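Local coordinates for chitin oligosaccahride binding protein NagB1 (Paenibacillus sp. FPU-7, PDB 7EHP) that binds short chitin oligosaccharides, probably N,N'-diacetylchitobiose and the triacetyl trimer, as an extracellular solute-binding protein that would hand them on for uptake, at residues A[375-378]-A[379-383]. Residues are numbered along the deposited sequence; the frame is centred on the assembly and turned at random.
Sequences GRMT and VEQVL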
ATOM      1  N   GLY A 375      16.847   2.482 -18.232  1.00 17.74           N
ATOM      2  CA  GLY A 375      18.259   2.684 -18.508  1.00 20.78           C
ATOM      3  C   GLY A 375      18.672   4.111 -18.793  1.00 20.75           C
ATOM      4  O   GLY A 375      19.827   4.334 -19.174  1.00 15.39           O
ATOM      5  N   ARG A 376      17.787   5.093 -18.585  1.00 17.05           N
ATOM      6  CA  ARG A 376      18.085   6.476 -18.938  1.00 17.57           C
ATOM      7  C   ARG A 376      18.670   7.284 -17.784  1.00 17.97           C
ATOM      8  O   ARG A 376      18.972   8.466 -17.963  1.00 16.76           O
ATOM      9  CB  ARG A 376      16.826   7.146 -19.478  1.00 18.59           C
ATOM     10  CG  ARG A 376      16.295   6.464 -20.753  1.00 20.32           C
ATOM     11  CD  ARG A 376      15.137   7.254 -21.349  1.00 24.68           C
ATOM     12  NE  ARG A 376      13.926   7.027 -20.579  1.00 29.54           N
ATOM     13  CZ  ARG A 376      13.189   5.918 -20.653  1.00 37.08           C
ATOM     14  NH1 ARG A 376      13.531   4.939 -21.486  1.00 33.81           N
ATOM     15  NH2 ARG A 376      12.100   5.790 -19.900  1.00 32.97           N
ATOM     16  N   MET A 377      18.848   6.673 -16.620  1.00 14.04           N
ATOM     17  CA  MET A 377      19.553   7.282 -15.504  1.00 21.63           C
ATOM     18  C   MET A 377      20.330   6.202 -14.781  1.00 16.12           C
ATOM     19  O   MET A 377      19.890   5.053 -14.706  1.00 21.73           O
ATOM     20  CB  MET A 377      18.648   7.981 -14.455  1.00 17.58           C
ATOM     21  CG  MET A 377      18.056   9.304 -14.866  1.00 19.23           C
ATOM     22  SD  MET A 377      16.781   9.911 -13.737  1.00 23.10           S
ATOM     23  CE  MET A 377      17.749  10.556 -12.406  1.00 23.79           C
ATOM     24  N   THR A 378      21.478   6.587 -14.239  1.00 16.18           N
ATOM     25  CA  THR A 378      22.222   5.718 -13.342  1.00 18.62           C
ATOM     26  C   THR A 378      21.716   5.891 -11.910  1.00 20.00           C
ATOM     27  O   THR A 378      20.997   6.844 -11.588  1.00 15.25           O
ATOM     28  CB  THR A 378      23.727   6.008 -13.415  1.00 21.49           C
ATOM     29  OG1 THR A 378      24.011   7.279 -12.814  1.00 18.29           O
ATOM     30  CG2 THR A 378      24.195   6.024 -14.875  1.00 20.09           C
ATOM     31  N   VAL A 379      22.074   4.928 -11.054  1.00 21.48           N
ATOM     32  CA  VAL A 379      21.774   5.053  -9.629  1.00 21.97           C
ATOM     33  C   VAL A 379      22.310   6.369  -9.085  1.00 19.26           C
ATOM     34  O   VAL A 379      21.629   7.060  -8.318  1.00 20.70           O
ATOM     35  CB  VAL A 379      22.331   3.842  -8.853  1.00 19.54           C
ATOM     36  CG1 VAL A 379      22.384   4.134  -7.367  1.00 21.27           C
ATOM     37  CG2 VAL A 379      21.472   2.617  -9.111  1.00 19.53           C
ATOM     38  N   GLU A 380      23.531   6.743  -9.482  1.00 20.03           N
ATOM     39  CA  GLU A 380      24.131   7.998  -9.014  1.00 19.22           C
ATOM     40  C   GLU A 380      23.257   9.193  -9.356  1.00 21.04           C
ATOM     41  O   GLU A 380      23.032  10.076  -8.516  1.00 17.24           O
ATOM     42  CB  GLU A 380      25.530   8.190  -9.632  1.00 23.61           C
ATOM     43  CG  GLU A 380      26.187   9.518  -9.237  1.00 22.81           C
ATOM     44  CD  GLU A 380      27.690   9.584  -9.580  1.00 29.09           C
ATOM     45  OE1 GLU A 380      28.216   8.667 -10.237  1.00 25.07           O
ATOM     46  OE2 GLU A 380      28.352  10.553  -9.169  1.00 31.31           O
ATOM     47  N   GLN A 381      22.801   9.264 -10.611  1.00 15.82           N
ATOM     48  CA  GLN A 381      21.921  10.353 -11.021  1.00 18.65           C
ATOM     49  C   GLN A 381      20.624  10.343 -10.216  1.00 21.01           C
ATOM     50  O   GLN A 381      20.130  11.399  -9.811  1.00 21.66           O
ATOM     51  CB  GLN A 381      21.624  10.246 -12.512  1.00 14.16           C
ATOM     52  CG  GLN A 381      22.878  10.390 -13.415  1.00 17.32           C
ATOM     53  CD  GLN A 381      22.570  10.144 -14.880  1.00 22.79           C
ATOM     54  OE1 GLN A 381      21.943   9.153 -15.230  1.00 18.76           O
ATOM     55  NE2 GLN A 381      23.012  11.050 -15.744  1.00 27.82           N
ATOM     56  N   VAL A 382      20.062   9.159  -9.973  1.00 20.76           N
ATOM     57  CA  VAL A 382      18.819   9.075  -9.211  1.00 21.68           C
ATOM     58  C   VAL A 382      18.987   9.715  -7.833  1.00 16.36           C
ATOM     59  O   VAL A 382      18.243  10.633  -7.460  1.00 16.23           O
ATOM     60  CB  VAL A 382      18.356   7.612  -9.106  1.00 19.93           C
ATOM     61  CG1 VAL A 382      17.254   7.485  -8.039  1.00 14.03           C
ATOM     62  CG2 VAL A 382      17.847   7.134 -10.462  1.00 16.56           C
ATOM     63  N   LEU A 383      19.991   9.261  -7.072  1.00 16.25           N
ATOM     64  CA  LEU A 383      20.152   9.721  -5.694  1.00 17.21           C
ATOM     65  C   LEU A 383      20.541  11.196  -5.629  1.00 20.34           C
ATOM     66  O   LEU A 383      20.059  11.934  -4.760  1.00 19.19           O
ATOM     67  CB  LEU A 383      21.172   8.833  -4.982  1.00 14.50           C
ATOM     68  CG  LEU A 383      20.708   7.377  -5.016  1.00 17.74           C
ATOM     69  CD1 LEU A 383      21.715   6.494  -4.397  1.00 17.32           C
ATOM     70  CD2 LEU A 383      19.380   7.213  -4.263  1.00 21.39           C
TER
HETATM   71  O   HOH W   1      21.253   9.971 -17.969  1.00 24.29           O
HETATM   72  O   HOH W   2      25.524   5.160 -10.679  1.00 22.25           O
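Gln381 OE1 takes two hydrogen bonds: one from Thr378 N at 2.8 Å, with an N-H...O angle of 158°, and one from a water, 2.9 Å from OE1, that also donates to Arg376 O. Thr378 N lies 17° out of the plane of the Gln381 side-chain carbonyl, and Met377 CA sits close by, 3.0 Å from the same OE1. Gln381 CB already faces the loop, and with CG beside the backbone N the extended chain carries OE1 past the threonine side chain to Thr378 N. Thr378 OG1, placed between its own backbone N and carbonyl carbon by chi1 of 70°, accepts from Gln381 N over 3.2 Å in a nearly straight bond. The two reciprocal bonds make a capping box, with Thr378 as N-cap of helix 379-396, so that two backbone N-H groups at this exposed corner are paired by side chains. A second water accepts from Glu380 N in the first turn and is only weakly linked to Thr378 OG1. The helix's own bonding starts with Val382 N giving to Thr378 O at 3.0 Å. Just upstream, Gly375 with its positive phi closes helix 359-373 as the C-prime residue of a Schellman motif, and 375-378 joins it to helix 379-396, while Arg376 reaches back to a salt bridge with Glu371. On the inner side Met377, bent at its last torsion, lays CE against the Gln381 backbone carbonyl and 3.9 Å from Val382 CG2. Met377 and Val382 both touch Cys368 of helix 359-373, while Val382 and Leu383 turn to Phe204 of helix 198-213.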